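Local coordinates for putative signal recognition particle protein (Chaetomium thermophilum, PDB 5CK4) that binds guanine nucleotides as the Arf-like GTPase subunit of the signal recognition particle receptor, probably switching between GTP and GDP states at the endoplasmic reticulum membrane, at residues L23-S28 and K163-L168; D170-A175 and L223-P228; R199-K204 and M285-E290. One frame throughout, in Å; residues are numbered along the deposited sequence. Where two conformers were deposited one is given.

Contact 1: residues L23-S28 and K163-L168. With GDP (guanosine-5'-diphosphate), chain C.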
loop_
_atom_site.group_PDB
_atom_site.type_symbol
_atom_site.label_atom_id
_atom_site.label_comp_id
_atom_site.label_asym_id
_atom_site.label_seq_id
_atom_site.Cartn_x
_atom_site.Cartn_y
_atom_site.Cartn_z
ATOM N N LEU A 23 -6.782 1.421 3.438
ATOM C CA LEU A 23 -6.211 0.142 3.866
ATOM C C LEU A 23 -4.728 0.265 4.174
ATOM O O LEU A 23 -3.936 0.727 3.350
ATOM C CB LEU A 23 -6.409 -0.961 2.812
ATOM C CG LEU A 23 -7.763 -1.674 2.764
ATOM C CD1 LEU A 23 -7.795 -2.657 1.606
ATOM C CD2 LEU A 23 -8.061 -2.387 4.083
ATOM N N LEU A 24 -4.354 -0.178 5.363
ATOM C CA LEU A 24 -2.959 -0.208 5.760
ATOM C C LEU A 24 -2.461 -1.653 5.590
ATOM O O LEU A 24 -2.898 -2.556 6.304
ATOM C CB LEU A 24 -2.838 0.278 7.208
ATOM C CG LEU A 24 -1.431 0.282 7.819
ATOM C CD1 LEU A 24 -0.492 1.123 6.976
ATOM C CD2 LEU A 24 -1.475 0.781 9.266
ATOM N N ILE A 25 -1.567 -1.858 4.627
ATOM C CA ILE A 25 -1.140 -3.183 4.181
ATOM C C ILE A 25 0.381 -3.285 4.327
ATOM O O ILE A 25 1.078 -2.296 4.146
ATOM C CB ILE A 25 -1.464 -3.353 2.674
ATOM C CG1 ILE A 25 -2.969 -3.302 2.429
ATOM C CG2 ILE A 25 -0.919 -4.661 2.111
ATOM C CD1 ILE A 25 -3.331 -3.450 0.942
ATOM N N GLY A 26 0.899 -4.471 4.637
ATOM C CA GLY A 26 2.342 -4.674 4.626
ATOM C C GLY A 26 2.754 -5.903 5.406
ATOM O O GLY A 26 1.944 -6.469 6.143
ATOM N N PRO A 27 4.020 -6.324 5.255
ATOM C CA PRO A 27 4.467 -7.519 5.976
ATOM C C PRO A 27 4.505 -7.259 7.476
ATOM O O PRO A 27 4.584 -6.105 7.903
ATOM C CB PRO A 27 5.887 -7.742 5.449
ATOM C CG PRO A 27 6.347 -6.386 4.997
ATOM C CD PRO A 27 5.111 -5.675 4.503
ATOM N N SER A 28 4.453 -8.323 8.265
ATOM C CA SER A 28 4.574 -8.187 9.710
ATOM C C SER A 28 5.883 -7.484 10.087
ATOM O O SER A 28 6.893 -7.654 9.415
ATOM C CB SER A 28 4.519 -9.561 10.366
ATOM O OG SER A 28 3.285 -10.198 10.088
ATOM N N LYS A 163 -10.705 4.373 -0.439
ATOM C CA LYS A 163 -10.211 5.433 -1.322
ATOM C C LYS A 163 -8.692 5.464 -1.503
ATOM O O LYS A 163 -8.184 6.154 -2.392
ATOM C CB LYS A 163 -10.709 6.805 -0.864
ATOM C CG LYS A 163 -12.227 6.953 -0.918
ATOM C CD LYS A 163 -12.646 8.403 -1.087
ATOM C CE LYS A 163 -12.312 8.925 -2.483
ATOM N NZ LYS A 163 -13.072 10.172 -2.816
ATOM N N ALA A 164 -7.965 4.726 -0.674
ATOM C CA ALA A 164 -6.511 4.675 -0.817
ATOM C C ALA A 164 -5.900 3.502 -0.085
ATOM O O ALA A 164 -6.536 2.879 0.760
ATOM C CB ALA A 164 -5.866 5.979 -0.345
ATOM N N VAL A 165 -4.642 3.227 -0.408
ATOM C CA VAL A 165 -3.888 2.162 0.229
ATOM C C VAL A 165 -2.560 2.725 0.708
ATOM O O VAL A 165 -1.887 3.435 -0.027
ATOM C CB VAL A 165 -3.588 1.035 -0.786
ATOM C CG1 VAL A 165 -2.520 0.050 -0.237
ATOM C CG2 VAL A 165 -4.860 0.308 -1.147
ATOM N N ILE A 166 -2.190 2.431 1.948
ATOM C CA ILE A 166 -0.810 2.652 2.356
ATOM C C ILE A 166 -0.125 1.291 2.459
ATOM O O ILE A 166 -0.594 0.406 3.193
ATOM C CB ILE A 166 -0.725 3.374 3.711
ATOM C CG1 ILE A 166 -1.313 4.783 3.618
ATOM C CG2 ILE A 166 0.732 3.424 4.189
ATOM C CD1 ILE A 166 -1.429 5.493 5.000
ATOM N N PHE A 167 0.947 1.096 1.694
ATOM C CA PHE A 167 1.734 -0.132 1.810
ATOM C C PHE A 167 2.984 0.178 2.637
ATOM O O PHE A 167 3.901 0.857 2.153
ATOM C CB PHE A 167 2.129 -0.660 0.432
ATOM C CG PHE A 167 2.849 -1.989 0.478
ATOM C CD1 PHE A 167 4.230 -2.047 0.661
ATOM C CD2 PHE A 167 2.138 -3.181 0.374
ATOM C CE1 PHE A 167 4.884 -3.273 0.719
ATOM C CE2 PHE A 167 2.790 -4.407 0.421
ATOM C CZ PHE A 167 4.156 -4.453 0.593
ATOM N N LEU A 168 3.014 -0.313 3.876
ATOM C CA LEU A 168 4.099 0.003 4.808
ATOM C C LEU A 168 5.159 -1.091 4.789
ATOM O O LEU A 168 4.835 -2.267 4.800
ATOM C CB LEU A 168 3.553 0.139 6.221
ATOM C CG LEU A 168 4.363 0.821 7.337
ATOM C CD1 LEU A 168 4.475 2.327 7.098
ATOM C CD2 LEU A 168 3.689 0.564 8.668
HETATM P PB GDP C . 3.293 -4.652 12.571
HETATM O O1B GDP C . 1.931 -4.338 13.118
HETATM O O2B GDP C . 3.360 -4.236 11.109
HETATM O O3B GDP C . 3.637 -6.122 12.641
HETATM O O3A GDP C . 4.446 -3.830 13.324
HETATM P PA GDP C . 4.429 -3.265 14.837
HETATM O O1A GDP C . 3.512 -2.088 14.955
HETATM O O2A GDP C . 4.144 -4.344 15.851
HETATM O "O5'" GDP C . 5.952 -2.791 14.854
HETATM C "C5'" GDP C . 6.993 -3.749 14.755
HETATM C "C4'" GDP C . 8.183 -3.215 15.535
HETATM O "O4'" GDP C . 8.750 -2.106 14.833
HETATM C "C3'" GDP C . 7.785 -2.699 16.911
HETATM O "O3'" GDP C . 8.866 -2.993 17.797
HETATM C "C2'" GDP C . 7.708 -1.194 16.734
HETATM O "O2'" GDP C . 8.010 -0.475 17.927
HETATM C "C1'" GDP C . 8.787 -0.966 15.700
HETATM N N9 GDP C . 8.569 0.268 14.916
HETATM C C8 GDP C . 7.430 0.682 14.323
HETATM N N7 GDP C . 7.639 1.859 13.668
HETATM C C5 GDP C . 8.932 2.178 13.829
HETATM C C6 GDP C . 9.806 3.285 13.415
HETATM O O6 GDP C . 9.346 4.210 12.705
HETATM N N1 GDP C . 11.098 3.231 13.789
HETATM C C2 GDP C . 11.602 2.234 14.549
HETATM N N2 GDP C . 12.910 2.257 14.902
HETATM N N3 GDP C . 10.852 1.189 14.973
HETATM C C4 GDP C . 9.537 1.126 14.650
#
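Four backbone hydrogen bonds pair Leu23-Ile25 with Ala164-Leu168 as parallel strands, their axes 4.8 Å apart. Leu23 O accepts from Ile166 N at 2.8 Å, and Ile25 N gives a nearly linear bond (172°) to Ile166 O at 2.9 Å. Leu23 N to Ala164 O and Leu168 N to Ile25 O complete the set. Weaker CA-H...O contacts lie between them, the shortest from Phe167 CA to Ile25 O at 3.3 Å.

The side chains alternate between the two faces of the sheet. Leu24 and Ile166 share one face: with its CG anti to the backbone N (chi1 179°), Leu24 brings CD1 to 3.8 Å from Ile166 CG2. The other face carries Leu23, Ile25, Val165 and Phe167. There the two branches of Ile25 divide the work, CD1 reaching Val165 CG1 while CG2 meets Phe167 CD2 at 3.8 Å. Branched aliphatic residues suit these strands because both faces are buried; helices 123-131 and 180-201 cover the Ile25 side.

This is the parallel part of the central sheet of a P-loop GTPase, and strand 21-25 runs straight into the nucleotide-binding loop. Gly26 CA lies over one face of the Phe167 ring, toward its rim. Its extended backbone, with positive phi, is a shape glycine alone takes easily, and a CB would collide with Leu168 O. Pro27 follows, CD 3.4 Å from Leu168 O, a buried oxygen with no hydrogen-bond partner in the model.

Beyond the strand ends the chain turns to GDP, Pro27 O lying 3.9 Å from the beta-phosphate oxygen O2B, while Gly29, Lys32, Thr33 and Ala34 supply hydrogen bonds to the nucleotide.

Contact 2: residues D170-A175 and L223-P228. With GDP (guanosine-5'-diphosphate), chain C.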
loop_
_atom_site.group_PDB
_atom_site.type_symbol
_atom_site.label_atom_id
_atom_site.label_comp_id
_atom_site.label_asym_id
_atom_site.label_seq_id
_atom_site.Cartn_x
_atom_site.Cartn_y
_atom_site.Cartn_z
ATOM N N ASP A 170 9.468 -1.979 6.276
ATOM C CA ASP A 170 10.597 -1.638 7.133
ATOM C C ASP A 170 11.792 -1.282 6.246
ATOM O O ASP A 170 12.407 -2.164 5.652
ATOM C CB ASP A 170 10.907 -2.850 8.034
ATOM C CG ASP A 170 12.013 -2.584 9.032
ATOM O OD1 ASP A 170 12.794 -1.629 8.845
ATOM O OD2 ASP A 170 12.112 -3.352 10.012
ATOM N N ALA A 171 12.119 0.009 6.146
ATOM C CA ALA A 171 13.207 0.428 5.267
ATOM C C ALA A 171 14.575 -0.022 5.769
ATOM O O ALA A 171 15.541 -0.046 4.998
ATOM C CB ALA A 171 13.195 1.960 5.027
ATOM N N ALA A 172 14.664 -0.367 7.054
ATOM C CA ALA A 172 15.920 -0.856 7.605
ATOM C C ALA A 172 16.136 -2.335 7.268
ATOM O O ALA A 172 17.250 -2.749 6.950
ATOM C CB ALA A 172 15.993 -0.628 9.111
ATOM N N ALA A 173 15.060 -3.115 7.334
ATOM C CA ALA A 173 15.130 -4.539 7.042
ATOM C C ALA A 173 15.443 -4.742 5.580
ATOM O O ALA A 173 16.066 -5.723 5.206
ATOM C CB ALA A 173 13.829 -5.229 7.396
ATOM N N LEU A 174 14.984 -3.803 4.765
ATOM C CA LEU A 174 15.242 -3.791 3.331
ATOM C C LEU A 174 16.740 -3.762 3.024
ATOM O O LEU A 174 17.174 -4.207 1.963
ATOM C CB LEU A 174 14.547 -2.579 2.712
ATOM C CG LEU A 174 14.064 -2.657 1.269
ATOM C CD1 LEU A 174 13.199 -3.874 1.078
ATOM C CD2 LEU A 174 13.287 -1.390 0.923
ATOM N N ALA A 175 17.531 -3.257 3.968
ATOM C CA ALA A 175 18.964 -3.133 3.774
ATOM C C ALA A 175 19.728 -4.440 4.017
ATOM O O ALA A 175 20.953 -4.457 3.922
ATOM C CB ALA A 175 19.522 -2.019 4.658
ATOM N N LEU A 223 16.170 5.000 11.857
ATOM C CA LEU A 223 17.288 4.067 11.987
ATOM C C LEU A 223 18.408 4.425 11.026
ATOM O O LEU A 223 18.158 4.746 9.867
ATOM C CB LEU A 223 16.819 2.630 11.732
ATOM C CG LEU A 223 15.820 2.083 12.762
ATOM C CD1 LEU A 223 15.354 0.670 12.374
ATOM C CD2 LEU A 223 16.436 2.066 14.137
ATOM N N PHE A 224 19.651 4.362 11.498
ATOM C CA PHE A 224 20.784 4.729 10.654
ATOM C C PHE A 224 20.961 3.816 9.445
ATOM O O PHE A 224 21.539 4.222 8.436
ATOM C CB PHE A 224 22.079 4.795 11.471
ATOM C CG PHE A 224 22.201 6.042 12.290
ATOM C CD1 PHE A 224 22.517 7.248 11.688
ATOM C CD2 PHE A 224 21.979 6.018 13.658
ATOM C CE1 PHE A 224 22.621 8.411 12.439
ATOM C CE2 PHE A 224 22.083 7.175 14.412
ATOM C CZ PHE A 224 22.403 8.373 13.802
ATOM N N THR A 225 20.455 2.588 9.548
ATOM C CA THR A 225 20.573 1.613 8.466
ATOM C C THR A 225 19.383 1.632 7.510
ATOM O O THR A 225 19.302 0.808 6.606
ATOM C CB THR A 225 20.693 0.182 9.021
ATOM O OG1 THR A 225 19.534 -0.116 9.811
ATOM C CG2 THR A 225 21.934 0.041 9.880
ATOM N N ALA A 226 18.457 2.561 7.707
ATOM C CA ALA A 226 17.300 2.654 6.822
ATOM C C ALA A 226 17.711 3.035 5.395
ATOM O O ALA A 226 18.527 3.926 5.187
ATOM C CB ALA A 226 16.289 3.655 7.365
ATOM N N VAL A 227 17.151 2.343 4.418
ATOM C CA VAL A 227 17.338 2.698 3.016
ATOM C C VAL A 227 16.497 3.948 2.710
ATOM O O VAL A 227 15.305 3.964 2.981
ATOM C CB VAL A 227 16.907 1.517 2.110
ATOM C CG1 VAL A 227 16.968 1.893 0.632
ATOM C CG2 VAL A 227 17.779 0.284 2.396
ATOM N N PRO A 228 17.121 5.002 2.152
ATOM C CA PRO A 228 16.355 6.220 1.837
ATOM C C PRO A 228 15.290 5.955 0.767
ATOM O O PRO A 228 15.463 5.050 -0.064
ATOM C CB PRO A 228 17.425 7.199 1.328
ATOM C CG PRO A 228 18.598 6.351 0.963
ATOM C CD PRO A 228 18.558 5.143 1.853
HETATM P PB GDP C . 3.293 -4.652 12.571
HETATM O O1B GDP C . 1.931 -4.338 13.118
HETATM O O2B GDP C . 3.360 -4.236 11.109
HETATM O O3B GDP C . 3.637 -6.122 12.641
HETATM O O3A GDP C . 4.446 -3.830 13.324
HETATM P PA GDP C . 4.429 -3.265 14.837
HETATM O O1A GDP C . 3.512 -2.088 14.955
HETATM O O2A GDP C . 4.144 -4.344 15.851
HETATM O "O5'" GDP C . 5.952 -2.791 14.854
HETATM C "C5'" GDP C . 6.993 -3.749 14.755
HETATM C "C4'" GDP C . 8.183 -3.215 15.535
HETATM O "O4'" GDP C . 8.750 -2.106 14.833
HETATM C "C3'" GDP C . 7.785 -2.699 16.911
HETATM O "O3'" GDP C . 8.866 -2.993 17.797
HETATM C "C2'" GDP C . 7.708 -1.194 16.734
HETATM O "O2'" GDP C . 8.010 -0.475 17.927
HETATM C "C1'" GDP C . 8.787 -0.966 15.700
HETATM N N9 GDP C . 8.569 0.268 14.916
HETATM C C8 GDP C . 7.430 0.682 14.323
HETATM N N7 GDP C . 7.639 1.859 13.668
HETATM C C5 GDP C . 8.932 2.178 13.829
HETATM C C6 GDP C . 9.806 3.285 13.415
HETATM O O6 GDP C . 9.346 4.210 12.705
HETATM N N1 GDP C . 11.098 3.231 13.789
HETATM C C2 GDP C . 11.602 2.234 14.549
HETATM N N2 GDP C . 12.910 2.257 14.902
HETATM N N3 GDP C . 10.852 1.189 14.973
HETATM C C4 GDP C . 9.537 1.126 14.650
#
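Asp170 OD1 is gripped by two backbone amides, Ala172 N at 2.9 Å and Ala173 N at 3.1 Å, both from the same face of the carboxylate. The first bond makes an Asx turn at the end of strand 159-170, and it shapes the loop that packs on 223-228, the loop after the NKxD motif (Asn219, Lys220, Asp222) of this P-loop GTPase fold. Asp170 suits the place doubly, since its other oxygen, OD2, forms a salt bridge with Lys220 of the GDP site.

One hydrogen bond crosses between the loops: Val227 N points almost straight (176°) at Ala171 O, 2.9 Å away, but arrives well above the carbonyl plane. The same oxygen lies 3.4 Å from Val227 CG2. A chi1 of 175° puts CG1 anti to the backbone N and leaves CG2 beside that N, where it also meets Ala175 CB.

Small residues let the backbones close in, Ala172 CA and Ala226 CA being just 3.9 Å apart. A type I turn from Leu223 to Ala226 bends the second loop round Ala172, whose CB touches both Leu223 CD1 and Thr225 OG1. Val227, the most buried of the second loop, suits its place between 170-175 and helix 229-249, where it touches Val232.

Leu223 joins the contact to the nucleotide: CD1 lies 3.6 Å from Ala172 CB, and CD2 approaches the guanine amino nitrogen N2 of GDP, also at 3.6 Å.

Contact 3: residues R199-K204 and M285-E290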
loop_
_atom_site.group_PDB
_atom_site.type_symbol
_atom_site.label_atom_id
_atom_site.label_comp_id
_atom_site.label_asym_id
_atom_site.label_seq_id
_atom_site.Cartn_x
_atom_site.Cartn_y
_atom_site.Cartn_z
ATOM N N ARG A 199 -8.457 -4.791 -11.365
ATOM C CA ARG A 199 -9.658 -4.016 -11.062
ATOM C C ARG A 199 -9.920 -2.961 -12.144
ATOM O O ARG A 199 -11.041 -2.826 -12.624
ATOM C CB ARG A 199 -9.526 -3.347 -9.696
ATOM C CG ARG A 199 -10.688 -2.444 -9.315
ATOM C CD ARG A 199 -10.445 -1.795 -7.954
ATOM N NE ARG A 199 -11.485 -0.832 -7.598
ATOM C CZ ARG A 199 -11.335 0.483 -7.699
ATOM N NH1 ARG A 199 -10.188 0.981 -8.143
ATOM N NH2 ARG A 199 -12.312 1.299 -7.348
ATOM N N PHE A 200 -8.880 -2.216 -12.520
ATOM C CA PHE A 200 -9.003 -1.191 -13.560
ATOM C C PHE A 200 -9.485 -1.805 -14.868
ATOM O O PHE A 200 -10.256 -1.204 -15.613
ATOM C CB PHE A 200 -7.665 -0.481 -13.785
ATOM C CG PHE A 200 -7.658 0.446 -14.974
ATOM C CD1 PHE A 200 -8.107 1.755 -14.854
ATOM C CD2 PHE A 200 -7.195 0.013 -16.210
ATOM C CE1 PHE A 200 -8.098 2.615 -15.950
ATOM C CE2 PHE A 200 -7.186 0.865 -17.304
ATOM C CZ PHE A 200 -7.635 2.170 -17.168
ATOM N N HIS A 201 -9.022 -3.016 -15.139
ATOM C CA HIS A 201 -9.324 -3.678 -16.399
ATOM C C HIS A 201 -10.672 -4.394 -16.452
ATOM O O HIS A 201 -11.123 -4.798 -17.519
ATOM C CB HIS A 201 -8.194 -4.635 -16.752
ATOM C CG HIS A 201 -7.011 -3.950 -17.355
ATOM N ND1 HIS A 201 -5.735 -4.096 -16.863
ATOM C CD2 HIS A 201 -6.918 -3.095 -18.401
ATOM C CE1 HIS A 201 -4.902 -3.370 -17.587
ATOM N NE2 HIS A 201 -5.594 -2.761 -18.534
ATOM N N SER A 202 -11.314 -4.540 -15.307
ATOM C CA SER A 202 -12.594 -5.236 -15.242
ATOM C C SER A 202 -13.726 -4.300 -15.651
ATOM O O SER A 202 -14.048 -3.357 -14.923
ATOM C CB SER A 202 -12.832 -5.770 -13.826
ATOM O OG SER A 202 -14.150 -6.290 -13.717
ATOM N N ARG A 203 -14.329 -4.558 -16.811
ATOM C CA ARG A 203 -15.345 -3.659 -17.357
ATOM C C ARG A 203 -16.648 -4.368 -17.693
ATOM O O ARG A 203 -17.007 -4.510 -18.864
ATOM C CB ARG A 203 -14.825 -2.938 -18.604
ATOM C CG ARG A 203 -13.561 -2.112 -18.374
ATOM C CD ARG A 203 -13.802 -0.950 -17.421
ATOM N NE ARG A 203 -12.545 -0.315 -17.021
ATOM C CZ ARG A 203 -12.064 0.813 -17.533
ATOM N NH1 ARG A 203 -12.740 1.463 -18.469
ATOM N NH2 ARG A 203 -10.904 1.302 -17.094
ATOM N N LYS A 204 -17.357 -4.805 -16.660
ATOM C CA LYS A 204 -18.689 -5.363 -16.849
ATOM C C LYS A 204 -19.591 -4.289 -17.445
ATOM O O LYS A 204 -20.505 -4.580 -18.217
ATOM C CB LYS A 204 -19.241 -5.878 -15.529
ATOM C CG LYS A 204 -18.340 -6.901 -14.862
ATOM C CD LYS A 204 -17.998 -8.033 -15.809
ATOM C CE LYS A 204 -17.270 -9.158 -15.089
ATOM N NZ LYS A 204 -17.036 -10.331 -15.981
ATOM N N MET A 285 0.346 4.751 -14.082
ATOM C CA MET A 285 -0.630 5.780 -14.431
ATOM C C MET A 285 -1.389 5.428 -15.710
ATOM O O MET A 285 -2.442 5.987 -15.993
ATOM C CB MET A 285 0.029 7.159 -14.539
ATOM C CG MET A 285 0.338 7.768 -13.176
ATOM S SD MET A 285 -1.152 8.123 -12.207
ATOM C CE MET A 285 -2.041 9.196 -13.327
ATOM N N GLU A 286 -0.874 4.471 -16.471
ATOM C CA GLU A 286 -1.595 3.981 -17.640
ATOM C C GLU A 286 -2.935 3.378 -17.194
ATOM O O GLU A 286 -3.890 3.318 -17.965
ATOM C CB GLU A 286 -0.741 2.944 -18.374
ATOM C CG GLU A 286 -1.354 2.371 -19.629
ATOM C CD GLU A 286 -0.303 2.006 -20.655
ATOM O OE1 GLU A 286 0.752 2.677 -20.680
ATOM O OE2 GLU A 286 -0.524 1.050 -21.430
ATOM N N PHE A 287 -2.998 2.944 -15.936
ATOM C CA PHE A 287 -4.228 2.411 -15.351
ATOM C C PHE A 287 -4.780 3.361 -14.294
ATOM O O PHE A 287 -5.452 2.929 -13.359
ATOM C CB PHE A 287 -3.955 1.040 -14.740
ATOM C CG PHE A 287 -3.033 0.198 -15.577
ATOM C CD1 PHE A 287 -3.382 -0.137 -16.871
ATOM C CD2 PHE A 287 -1.811 -0.215 -15.088
ATOM C CE1 PHE A 287 -2.529 -0.895 -17.664
ATOM C CE2 PHE A 287 -0.953 -0.980 -15.867
ATOM C CZ PHE A 287 -1.314 -1.315 -17.159
ATOM N N ASP A 288 -4.472 4.648 -14.453
ATOM C CA ASP A 288 -4.881 5.687 -13.511
ATOM C C ASP A 288 -4.544 5.332 -12.062
ATOM O O ASP A 288 -5.270 5.684 -11.129
ATOM C CB ASP A 288 -6.367 6.012 -13.675
ATOM C CG ASP A 288 -6.682 6.599 -15.039
ATOM O OD1 ASP A 288 -5.835 7.352 -15.572
ATOM O OD2 ASP A 288 -7.766 6.304 -15.581
ATOM N N MET A 289 -3.425 4.639 -11.879
ATOM C CA MET A 289 -2.984 4.249 -10.543
ATOM C C MET A 289 -1.776 5.093 -10.128
ATOM O O MET A 289 -0.675 4.896 -10.636
ATOM C CB MET A 289 -2.596 2.759 -10.521
ATOM C CG MET A 289 -3.774 1.774 -10.588
ATOM S SD MET A 289 -3.198 0.055 -10.702
ATOM C CE MET A 289 -1.961 0.097 -9.393
ATOM N N GLU A 290 -1.984 6.042 -9.220
ATOM C CA GLU A 290 -0.868 6.838 -8.729
ATOM C C GLU A 290 -0.147 6.068 -7.628
ATOM O O GLU A 290 -0.761 5.681 -6.646
ATOM C CB GLU A 290 -1.354 8.192 -8.222
ATOM C CG GLU A 290 -0.225 9.152 -7.904
ATOM C CD GLU A 290 -0.729 10.486 -7.386
ATOM O OE1 GLU A 290 -1.963 10.665 -7.294
ATOM O OE2 GLU A 290 0.115 11.353 -7.081
#
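Phe200 lays its ring flat against the backbone of Phe287, and this is the tight part of the contact. Phe287 CA sits 3.7 Å from the ring centroid and only 3° off the ring normal, a CH-pi contact over the centre of the face. Phe287 CB packs over the same face, 3.7 Å from CD2 of Phe200, and Phe287 O comes to 3.3 Å from CD1 of Phe200. With CG anti to the backbone N (chi1 172°), the Phe200 ring is carried off the helix end toward the loop. A flat ring suits this task, because it offers a broad apolar face to the CA and CB of Phe287.

On the opposite face of the Phe200 ring lies Arg203 NH2. The arginine is held there by its own segment: NE and NH2 both donate to Phe200 O, side-on, with that oxygen in the guanidinium plane. NH1 has a further partner in Ser206 O.

Phe200, His201 and Phe287 form an aromatic cluster joining the C-terminal end of helix 180-201 to the loop that leads into strand 291-295. The Phe200 and Phe287 rings are inclined at 56° to each other. With the Phe200 ring gone, an alanine here is likely to leave Phe287 CA and CB without their aromatic cover and Arg203 NH2 without a ring face beside it.

Toward solvent fewer atoms meet, and no hydrogen bond crosses anywhere in the contact. The exposed His201 reaches the Phe287 ring with CE1 and NE2, its CE1 coming to 3.4 Å from Phe287 CE1, while its ND1 makes a weak hydrogen bond to Glu268. Asp288, also exposed, was modelled in two conformers, which makes the approach of its carboxylate to Phe200 doubtful.

Contact 1 is the buried one, near the centre of the chain, whereas contact 2 is partly buried and contact 3 lies at the surface. Strand 159-170 links the first two, supplying a partner for 23-28 and then running into 170-175; both reach GDP, one beside the phosphates and the other beside the base. Helix 180-201 comes next and ends in contact 3, away from the annotated sites and about 17 Å from contact 2 between nearest atoms, across the chain's centre. Chemistry follows place: repeated main-chain bonds and aliphatic side chains inside, an aspartate-held loop with one crossing bond at the pocket, and aromatic packing without crossing bonds outside.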